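Local coordinates for conserved hypothetical protein Pfu-838710-001 (Pyrococcus furiosus, PDB 1YEM) that is of unknown function but, as a CYTH-domain protein, probably binds and processes a triphosphate-bearing substrate with the help of divalent metal ions, at residues E37-V42 / R55-L60; I17-F22 / L120-V125; V11-K16 / K147-A152. All blocks are in the same frame, centred on the assembly; numbering follows the deposited sequence.

Interaction 1 of 3, residues E37-V42 / R55-L60; sequences EEQEDV and RGVHNL
The backbone N of Glu38 gives an almost straight hydrogen bond to Asn59 OD1, 2.8 Å long. The donor sits above the amide carbonyl plane rather than on a lone pair. CG of Asn59 lies between its backbone N and carbonyl carbon (chi1 61°), which turns the amide onto strand 37-42, and its ND2 reaches on to Tyr36 O. His58 N returns only a weak bond to Glu38 O. Further along, Glu40 and Gly56 form the hydrogen-bonded antiparallel pair, with Gly56 N to Glu40 O at 2.8 Å and Glu40 N to Gly56 O at 2.9 Å. The flanking pairs, Gln39 with Val57 and Asp41 with Arg55, are non-hydrogen-bonded and share one face of the sheet.

On that face Arg55 grips Asp41 side-on. Arg55 NE meets Asp41 OD2 at 2.9 Å and NH1 meets OD1 at 2.9 Å, each on the syn side of its oxygen. The arginine chain runs straight to CD and then bends at chi3 (-67°), which sets the guanidinium edge along the carboxylate. Gln39 lays its amide over one guanidinium face, the two planes 16° apart. Its NE2 faces Arg55 NH2, but both are donors and no bond forms. Gln39 NE2 instead bonds Glu37 OE2 at 2.7 Å, in the plane of its own amide, so the amide is held over the arginine. The same Glu37 OE2 rests against Val57 CG2 at 3.6 Å.

Arg53, Lys108 and Arg110 lie around this cluster. The side chains of Glu40, on the other face, and of Val42 both touch Phe88 of helix 88-97. The contact is a beta hairpin of the antiparallel barrel, and its charged face is consistent with the basic, anion-binding interior of the triphosphate tunnel fold seen in CYTH proteins.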
loop_
_atom_site.group_PDB
_atom_site.type_symbol
_atom_site.label_atom_id
_atom_site.label_comp_id
_atom_site.label_asym_id
_atom_site.label_seq_id
_atom_site.Cartn_x
_atom_site.Cartn_y
_atom_site.Cartn_z
ATOM N N GLU B 37 -7.897 9.617 -16.539
ATOM C CA GLU B 37 -8.136 9.018 -15.236
ATOM C C GLU B 37 -9.232 9.721 -14.506
ATOM O O GLU B 37 -9.188 10.936 -14.354
ATOM C CB GLU B 37 -6.879 9.098 -14.376
ATOM C CG GLU B 37 -5.733 8.229 -14.877
ATOM C CD GLU B 37 -4.592 8.070 -13.855
ATOM O OE1 GLU B 37 -3.616 7.371 -14.188
ATOM O OE2 GLU B 37 -4.670 8.633 -12.736
ATOM N N GLU B 38 -10.216 8.949 -14.036
ATOM C CA GLU B 38 -11.188 9.442 -13.066
ATOM C C GLU B 38 -10.668 9.061 -11.691
ATOM O O GLU B 38 -10.708 7.903 -11.314
ATOM C CB GLU B 38 -12.570 8.839 -13.316
ATOM C CG GLU B 38 -13.137 9.165 -14.683
ATOM C CD GLU B 38 -14.301 8.268 -15.074
ATOM O OE1 GLU B 38 -14.709 8.307 -16.262
ATOM O OE2 GLU B 38 -14.803 7.526 -14.204
ATOM N N GLN B 39 -10.185 10.052 -10.950
ATOM C CA GLN B 39 -9.455 9.803 -9.721
ATOM C C GLN B 39 -10.248 10.177 -8.509
ATOM O O GLN B 39 -10.951 11.170 -8.508
ATOM C CB GLN B 39 -8.150 10.604 -9.697
ATOM C CG GLN B 39 -7.238 10.367 -10.891
ATOM C CD GLN B 39 -6.114 11.385 -10.967
ATOM O OE1 GLN B 39 -6.239 12.488 -10.469
ATOM N NE2 GLN B 39 -5.019 11.009 -11.581
ATOM N N GLU B 40 -10.107 9.364 -7.467
ATOM C CA GLU B 40 -10.582 9.699 -6.142
ATOM C C GLU B 40 -9.383 9.632 -5.213
ATOM O O GLU B 40 -8.724 8.596 -5.112
ATOM C CB GLU B 40 -11.661 8.733 -5.679
ATOM C CG GLU B 40 -12.245 9.130 -4.326
ATOM C CD GLU B 40 -13.180 8.087 -3.736
ATOM O OE1 GLU B 40 -13.509 8.216 -2.538
ATOM O OE2 GLU B 40 -13.586 7.148 -4.451
ATOM N N ASP B 41 -9.095 10.740 -4.550
ATOM C CA ASP B 41 -7.914 10.852 -3.722
ATOM C C ASP B 41 -8.345 11.072 -2.309
ATOM O O ASP B 41 -9.094 11.998 -2.047
ATOM C CB ASP B 41 -7.061 12.033 -4.168
ATOM C CG ASP B 41 -6.429 11.818 -5.511
ATOM O OD1 ASP B 41 -5.800 12.763 -5.996
ATOM O OD2 ASP B 41 -6.551 10.712 -6.087
ATOM N N VAL B 42 -7.867 10.214 -1.400
ATOM C CA VAL B 42 -8.089 10.367 0.047
ATOM C C VAL B 42 -6.756 10.778 0.705
ATOM O O VAL B 42 -5.770 10.059 0.630
ATOM C CB VAL B 42 -8.620 9.050 0.671
ATOM C CG1 VAL B 42 -8.916 9.217 2.173
ATOM C CG2 VAL B 42 -9.860 8.573 -0.057
ATOM N N ARG B 55 -5.073 6.789 -3.866
ATOM C CA ARG B 55 -5.776 7.185 -5.064
ATOM C C ARG B 55 -6.428 5.978 -5.656
ATOM O O ARG B 55 -5.766 4.967 -5.842
ATOM C CB ARG B 55 -4.802 7.805 -6.111
ATOM C CG ARG B 55 -5.409 7.976 -7.552
ATOM C CD ARG B 55 -4.498 8.824 -8.480
ATOM N NE ARG B 55 -4.432 10.199 -8.009
ATOM C CZ ARG B 55 -3.531 11.106 -8.380
ATOM N NH1 ARG B 55 -3.566 12.324 -7.836
ATOM N NH2 ARG B 55 -2.618 10.830 -9.274
ATOM N N GLY B 56 -7.713 6.101 -5.990
ATOM C CA GLY B 56 -8.392 5.108 -6.822
ATOM C C GLY B 56 -8.709 5.682 -8.193
ATOM O O GLY B 56 -9.109 6.818 -8.299
ATOM N N VAL B 57 -8.498 4.894 -9.239
ATOM C CA VAL B 57 -8.767 5.314 -10.614
ATOM C C VAL B 57 -9.877 4.414 -11.184
ATOM O O VAL B 57 -9.605 3.348 -11.766
ATOM C CB VAL B 57 -7.494 5.245 -11.516
ATOM C CG1 VAL B 57 -7.797 5.806 -12.901
ATOM C CG2 VAL B 57 -6.328 6.009 -10.891
ATOM N N HIS B 58 -11.120 4.866 -11.007
ATOM C CA HIS B 58 -12.329 4.092 -11.348
ATOM C C HIS B 58 -12.307 3.491 -12.738
ATOM O O HIS B 58 -12.488 2.289 -12.901
ATOM C CB HIS B 58 -13.581 4.976 -11.199
ATOM C CG HIS B 58 -14.868 4.242 -11.425
ATOM N ND1 HIS B 58 -15.702 4.509 -12.494
ATOM C CD2 HIS B 58 -15.456 3.235 -10.730
ATOM C CE1 HIS B 58 -16.748 3.701 -12.444
ATOM N NE2 HIS B 58 -16.621 2.918 -11.385
ATOM N N ASN B 59 -12.080 4.326 -13.744
ATOM C CA ASN B 59 -12.111 3.859 -15.124
ATOM C C ASN B 59 -11.064 2.804 -15.470
ATOM O O ASN B 59 -11.262 2.038 -16.386
ATOM C CB ASN B 59 -12.008 5.043 -16.119
ATOM C CG ASN B 59 -10.713 5.817 -15.977
ATOM O OD1 ASN B 59 -10.382 6.295 -14.894
ATOM N ND2 ASN B 59 -9.978 5.926 -17.055
ATOM N N LEU B 60 -9.942 2.780 -14.763
ATOM C CA LEU B 60 -8.867 1.819 -15.074
ATOM C C LEU B 60 -8.790 0.660 -14.086
ATOM O O LEU B 60 -8.038 -0.282 -14.316
ATOM C CB LEU B 60 -7.517 2.525 -15.132
ATOM C CG LEU B 60 -7.359 3.530 -16.269
ATOM C CD1 LEU B 60 -5.992 4.215 -16.211
ATOM C CD2 LEU B 60 -7.572 2.861 -17.630
#

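Interaction 2 of 3, residues I17-F22 / L120-V125; sequences IKLEDF and LEVNRV
Arg124 and Glu20 make the one salt bridge between segments 120-125 and 17-22. Arg124 NH2 donates to Glu20 OE2 at 3.0 Å. The oxygen sits at the guanidinium edge and is approached on its syn side, but well out of the carboxylate plane, and the two flat groups are turned 47° apart. The glutamate chain bends at chi2 (78°), which folds its carboxylate back to the arginine. NH2 has a second acid partner, Asp130 OD1, which also accepts the backbone N of Leu19. The start of helix 19-29 is thereby tied to strand 129-137.

A second kind of contact is made over the guanidinium face. Leu19 CD2 stands 3.6 Å above its plane, over the centre, and is 3.7 Å from Arg124 CZ. Leu19 covers one face while Glu20 OE2 sits at the edge. Were Arg124 an alanine, Glu20 and Asp130 would probably both lose this positive partner, and the CD2 methyl of Leu19 would lose the flat group it covers.

The rest is apolar. Val122 turns both methyls to the helix side. Val122 CG1 meets Leu19 CD1 at 3.3 Å, a tight contact, and Ile17 CD1 at 4.2 Å. Val122 CG2 approaches Phe22 CE1 obliquely at 4.1 Å. Leu155 and Leu157 extend this core beside Phe22.

Asn123, between Val122 and Arg124, points the opposite way and bonds Arg110. The alternation is that of a barrel strand, here with helix 19-29 packed on its outer face.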
loop_
_atom_site.group_PDB
_atom_site.type_symbol
_atom_site.label_atom_id
_atom_site.label_comp_id
_atom_site.label_asym_id
_atom_site.label_seq_id
_atom_site.Cartn_x
_atom_site.Cartn_y
_atom_site.Cartn_z
ATOM N N ILE B 17 -7.556 27.459 -15.286
ATOM C CA ILE B 17 -8.046 27.540 -16.668
ATOM C C ILE B 17 -9.568 27.415 -16.721
ATOM O O ILE B 17 -10.202 27.076 -15.727
ATOM C CB ILE B 17 -7.447 26.420 -17.554
ATOM C CG1 ILE B 17 -7.842 25.028 -17.030
ATOM C CG2 ILE B 17 -5.942 26.559 -17.638
ATOM C CD1 ILE B 17 -7.765 23.942 -18.061
ATOM N N LYS B 18 -10.148 27.716 -17.875
ATOM C CA LYS B 18 -11.509 27.273 -18.186
ATOM C C LYS B 18 -11.278 26.175 -19.168
ATOM O O LYS B 18 -10.674 26.412 -20.213
ATOM C CB LYS B 18 -12.350 28.391 -18.803
ATOM N N LEU B 19 -11.708 24.963 -18.833
ATOM C CA LEU B 19 -11.331 23.786 -19.604
ATOM C C LEU B 19 -11.648 23.952 -21.094
ATOM O O LEU B 19 -10.917 23.461 -21.953
ATOM C CB LEU B 19 -12.018 22.538 -19.048
ATOM C CG LEU B 19 -11.856 21.239 -19.840
ATOM C CD1 LEU B 19 -10.405 20.827 -19.905
ATOM C CD2 LEU B 19 -12.693 20.112 -19.239
ATOM N N GLU B 20 -12.737 24.652 -21.379
ATOM C CA GLU B 20 -13.269 24.752 -22.731
ATOM C C GLU B 20 -12.313 25.599 -23.594
ATOM O O GLU B 20 -11.654 25.059 -24.497
ATOM C CB GLU B 20 -14.711 25.308 -22.701
ATOM C CG GLU B 20 -15.755 24.374 -21.983
ATOM C CD GLU B 20 -15.718 24.421 -20.422
ATOM O OE1 GLU B 20 -15.023 25.267 -19.826
ATOM O OE2 GLU B 20 -16.407 23.603 -19.790
ATOM N N ASP B 21 -12.201 26.897 -23.282
ATOM C CA ASP B 21 -11.151 27.764 -23.876
ATOM C C ASP B 21 -9.834 27.004 -24.073
ATOM O O ASP B 21 -9.266 26.990 -25.170
ATOM C CB ASP B 21 -10.838 28.972 -22.981
ATOM C CG ASP B 21 -12.063 29.793 -22.633
ATOM O OD1 ASP B 21 -11.912 30.988 -22.285
ATOM O OD2 ASP B 21 -13.175 29.249 -22.689
ATOM N N PHE B 22 -9.362 26.366 -23.000
ATOM C CA PHE B 22 -8.029 25.773 -22.977
ATOM C C PHE B 22 -7.875 24.577 -23.898
ATOM O O PHE B 22 -6.793 24.356 -24.439
ATOM C CB PHE B 22 -7.621 25.375 -21.556
ATOM C CG PHE B 22 -6.221 24.867 -21.467
ATOM C CD1 PHE B 22 -5.960 23.505 -21.478
ATOM C CD2 PHE B 22 -5.147 25.756 -21.428
ATOM C CE1 PHE B 22 -4.659 23.035 -21.422
ATOM C CE2 PHE B 22 -3.848 25.290 -21.378
ATOM C CZ PHE B 22 -3.602 23.928 -21.369
ATOM N N LEU B 120 1.535 17.758 -19.579
ATOM C CA LEU B 120 0.390 18.614 -19.301
ATOM C C LEU B 120 -0.720 17.769 -18.702
ATOM O O LEU B 120 -1.193 16.816 -19.341
ATOM C CB LEU B 120 -0.123 19.257 -20.569
ATOM C CG LEU B 120 0.628 20.484 -21.049
ATOM C CD1 LEU B 120 2.007 20.088 -21.504
ATOM C CD2 LEU B 120 -0.138 21.126 -22.186
ATOM N N GLU B 121 -1.121 18.105 -17.476
ATOM C CA GLU B 121 -2.194 17.399 -16.799
ATOM C C GLU B 121 -3.376 18.308 -16.675
ATOM O O GLU B 121 -3.404 19.192 -15.836
ATOM C CB GLU B 121 -1.747 16.912 -15.426
ATOM C CG GLU B 121 -0.550 15.999 -15.490
ATOM C CD GLU B 121 -0.187 15.430 -14.158
ATOM O OE1 GLU B 121 -0.514 16.044 -13.115
ATOM O OE2 GLU B 121 0.435 14.359 -14.139
ATOM N N VAL B 122 -4.360 18.076 -17.522
ATOM C CA VAL B 122 -5.582 18.852 -17.517
ATOM C C VAL B 122 -6.551 18.243 -16.491
ATOM O O VAL B 122 -6.999 17.120 -16.647
ATOM C CB VAL B 122 -6.209 18.881 -18.921
ATOM C CG1 VAL B 122 -7.362 19.853 -18.973
ATOM C CG2 VAL B 122 -5.131 19.260 -19.973
ATOM N N ASN B 123 -6.853 19.013 -15.450
ATOM C CA ASN B 123 -7.675 18.565 -14.333
ATOM C C ASN B 123 -8.988 19.312 -14.199
ATOM O O ASN B 123 -9.023 20.553 -14.164
ATOM C CB ASN B 123 -6.907 18.732 -13.029
ATOM C CG ASN B 123 -5.682 17.903 -12.991
ATOM O OD1 ASN B 123 -5.723 16.788 -12.533
ATOM N ND2 ASN B 123 -4.587 18.420 -13.520
ATOM N N ARG B 124 -10.068 18.543 -14.107
ATOM C CA ARG B 124 -11.365 19.073 -13.750
ATOM C C ARG B 124 -11.712 18.521 -12.369
ATOM O O ARG B 124 -11.991 17.335 -12.210
ATOM C CB ARG B 124 -12.401 18.675 -14.798
ATOM C CG ARG B 124 -13.813 18.968 -14.405
ATOM C CD ARG B 124 -14.681 19.180 -15.630
ATOM N NE ARG B 124 -14.711 20.597 -16.030
ATOM C CZ ARG B 124 -15.441 21.072 -17.023
ATOM N NH1 ARG B 124 -16.199 20.263 -17.727
ATOM N NH2 ARG B 124 -15.407 22.361 -17.307
ATOM N N VAL B 125 -11.686 19.399 -11.387
ATOM C CA VAL B 125 -11.705 19.017 -9.985
ATOM C C VAL B 125 -13.046 19.412 -9.381
ATOM O O VAL B 125 -13.370 20.617 -9.294
ATOM C CB VAL B 125 -10.539 19.704 -9.227
ATOM C CG1 VAL B 125 -10.477 19.247 -7.773
ATOM C CG2 VAL B 125 -9.196 19.418 -9.936
#

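Interaction 3 of 3, residues V11-K16 / K147-A152; sequences VEIKFK and KIWEVA
Val11, Ile13 and Phe15 present one face of strand 10-17 to helix 141-154, which packs on the outside of the CYTH barrel. Strand 11-16 and helix 147-152 run in similar directions, 28° apart, with their axes 9.3 Å from each other at the closest. The strand carries the Glu-x-Glu-x-Lys pattern that is a signature of this family: Glu10, Glu12 and Lys14 alternate with the residues under the helix. Lys14 turns to the other face, where it forms a salt bridge with Asp133 and a cation-pi contact with Tyr167.

The contact with the helix is apolar and aromatic. Among the aliphatic groups, Ile148 spans two strand residues with its two branches. Its CD1 reaches Val11 CG1 at 3.9 Å and also lies against Val11 O. Its CG2 lies 3.7 Å from Ile13 CD1. With CG1 of Ile148 anti to the carbonyl carbon (chi1 -72°), the longer branch points to Val11 and the CG2 methyl to Ile13. Beyond the strand, Ile148 also touches Ile134 and Val136 of strand 129-137. Ile13 CD1 goes on to the pyrrole side of Trp149, where it comes 3.3 Å from Trp149 NE1.

The aromatic part is an edge-to-face pair. Phe15 directs its edge at the face of the Trp149 six-membered ring, offset toward the rim. The planes stand at 87° and the centroids are 5.3 Å apart. Val162, in a loop, touches both residues. The end of the phenylalanine ring meets both helix residues: Phe15 CE2 lies 3.7 Å from Trp149 CH2, and Phe15 CZ lies 3.7 Å from Ala152 CB.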
loop_
_atom_site.group_PDB
_atom_site.type_symbol
_atom_site.label_atom_id
_atom_site.label_comp_id
_atom_site.label_asym_id
_atom_site.label_seq_id
_atom_site.Cartn_x
_atom_site.Cartn_y
_atom_site.Cartn_z
ATOM N N VAL B 11 9.089 18.845 -10.727
ATOM C CA VAL B 11 8.864 20.282 -10.755
ATOM C C VAL B 11 7.565 20.519 -11.515
ATOM O O VAL B 11 7.332 19.949 -12.581
ATOM C CB VAL B 11 10.041 21.060 -11.400
ATOM C CG1 VAL B 11 9.790 22.566 -11.322
ATOM C CG2 VAL B 11 11.356 20.705 -10.711
ATOM N N GLU B 12 6.721 21.362 -10.960
ATOM C CA GLU B 12 5.362 21.459 -11.419
ATOM C C GLU B 12 4.817 22.837 -11.119
ATOM O O GLU B 12 5.073 23.381 -10.048
ATOM C CB GLU B 12 4.550 20.399 -10.689
ATOM C CG GLU B 12 3.083 20.364 -11.023
ATOM C CD GLU B 12 2.262 19.669 -9.929
ATOM O OE1 GLU B 12 2.814 18.741 -9.253
ATOM O OE2 GLU B 12 1.078 20.078 -9.750
ATOM N N ILE B 13 4.083 23.411 -12.068
ATOM C CA ILE B 13 3.355 24.649 -11.831
ATOM C C ILE B 13 1.901 24.485 -12.294
ATOM O O ILE B 13 1.635 23.946 -13.369
ATOM C CB ILE B 13 4.033 25.871 -12.530
ATOM C CG1 ILE B 13 5.553 25.882 -12.247
ATOM C CG2 ILE B 13 3.381 27.191 -12.079
ATOM C CD1 ILE B 13 6.332 27.102 -12.851
ATOM N N LYS B 14 0.971 24.955 -11.472
ATOM C CA LYS B 14 -0.461 24.750 -11.698
ATOM C C LYS B 14 -1.124 26.073 -12.125
ATOM O O LYS B 14 -0.928 27.101 -11.495
ATOM C CB LYS B 14 -1.108 24.258 -10.404
ATOM C CG LYS B 14 -2.602 24.000 -10.456
ATOM C CD LYS B 14 -3.207 23.991 -9.011
ATOM C CE LYS B 14 -2.625 22.891 -8.110
ATOM N NZ LYS B 14 -2.572 21.629 -8.873
ATOM N N PHE B 15 -1.940 26.011 -13.170
ATOM C CA PHE B 15 -2.584 27.180 -13.707
ATOM C C PHE B 15 -4.079 27.000 -13.715
ATOM O O PHE B 15 -4.560 25.987 -14.154
ATOM C CB PHE B 15 -2.082 27.450 -15.136
ATOM C CG PHE B 15 -0.645 27.820 -15.208
ATOM C CD1 PHE B 15 0.331 26.843 -15.229
ATOM C CD2 PHE B 15 -0.262 29.156 -15.247
ATOM C CE1 PHE B 15 1.674 27.179 -15.294
ATOM C CE2 PHE B 15 1.078 29.518 -15.309
ATOM C CZ PHE B 15 2.050 28.529 -15.343
ATOM N N LYS B 16 -4.794 28.010 -13.213
ATOM C CA LYS B 16 -6.243 28.116 -13.364
ATOM C C LYS B 16 -6.595 28.252 -14.830
ATOM O O LYS B 16 -5.990 29.063 -15.540
ATOM C CB LYS B 16 -6.769 29.361 -12.653
ATOM C CG LYS B 16 -6.532 29.400 -11.177
ATOM C CD LYS B 16 -7.009 30.713 -10.575
ATOM C CE LYS B 16 -6.265 31.026 -9.268
ATOM N NZ LYS B 16 -6.584 32.385 -8.722
ATOM N N LYS B 147 11.560 25.671 -18.764
ATOM C CA LYS B 147 10.793 24.883 -19.731
ATOM C C LYS B 147 9.277 25.005 -19.509
ATOM O O LYS B 147 8.513 25.229 -20.460
ATOM C CB LYS B 147 11.188 23.411 -19.666
ATOM C CG LYS B 147 12.611 23.124 -20.098
ATOM C CD LYS B 147 12.890 21.622 -20.118
ATOM C CE LYS B 147 14.366 21.325 -20.497
ATOM N N ILE B 148 8.852 24.860 -18.250
ATOM C CA ILE B 148 7.446 24.963 -17.890
ATOM C C ILE B 148 6.892 26.341 -18.244
ATOM O O ILE B 148 5.793 26.459 -18.753
ATOM C CB ILE B 148 7.228 24.658 -16.363
ATOM C CG1 ILE B 148 7.428 23.166 -16.086
ATOM C CG2 ILE B 148 5.827 25.103 -15.889
ATOM C CD1 ILE B 148 7.761 22.866 -14.636
ATOM N N TRP B 149 7.646 27.379 -17.964
ATOM C CA TRP B 149 7.178 28.727 -18.243
ATOM C C TRP B 149 7.118 29.007 -19.745
ATOM O O TRP B 149 6.211 29.701 -20.200
ATOM C CB TRP B 149 8.026 29.775 -17.497
ATOM C CG TRP B 149 7.477 30.044 -16.129
ATOM C CD1 TRP B 149 8.058 29.740 -14.916
ATOM C CD2 TRP B 149 6.211 30.630 -15.830
ATOM N NE1 TRP B 149 7.221 30.122 -13.885
ATOM C CE2 TRP B 149 6.081 30.666 -14.423
ATOM C CE3 TRP B 149 5.161 31.132 -16.619
ATOM C CZ2 TRP B 149 4.967 31.192 -13.801
ATOM C CZ3 TRP B 149 4.047 31.653 -15.991
ATOM C CH2 TRP B 149 3.955 31.673 -14.604
ATOM N N GLU B 150 8.059 28.443 -20.503
ATOM C CA GLU B 150 8.024 28.528 -21.966
ATOM C C GLU B 150 6.756 27.882 -22.512
ATOM O O GLU B 150 6.084 28.456 -23.362
ATOM C CB GLU B 150 9.259 27.861 -22.609
ATOM C CG GLU B 150 9.373 28.183 -24.126
ATOM C CD GLU B 150 10.514 27.498 -24.813
ATOM O OE1 GLU B 150 11.153 26.606 -24.218
ATOM O OE2 GLU B 150 10.771 27.855 -25.974
ATOM N N VAL B 151 6.424 26.691 -22.014
ATOM C CA VAL B 151 5.189 26.010 -22.426
ATOM C C VAL B 151 3.956 26.844 -22.047
ATOM O O VAL B 151 3.059 27.056 -22.862
ATOM C CB VAL B 151 5.087 24.586 -21.832
ATOM C CG1 VAL B 151 3.696 23.974 -22.098
ATOM C CG2 VAL B 151 6.164 23.709 -22.419
ATOM N N ALA B 152 3.937 27.338 -20.820
ATOM C CA ALA B 152 2.803 28.110 -20.346
ATOM C C ALA B 152 2.584 29.356 -21.183
ATOM O O ALA B 152 1.457 29.673 -21.535
ATOM C CB ALA B 152 3.006 28.482 -18.890
#

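Overall arrangement
All three contacts belong to one closed antiparallel barrel, and their segments pair in concentric order along the chain. Interaction 3 joins the outermost segments, interaction 2 the next, and interaction 1 is a local hairpin within both. Strand 10-17 runs straight into helix 19-29, so interactions 3 and 2 are neighbours: their centres are 13 Å apart, and Val151 CG1 touches Leu120 CD1 at 4.3 Å. Interaction 1 lies about 17 Å from interaction 2 and about 24 Å from interaction 3, centre to centre, across the chain's centre from the latter. Two contacts clad the barrel with helices; the hairpin contributes charged groups that probably line its tunnel.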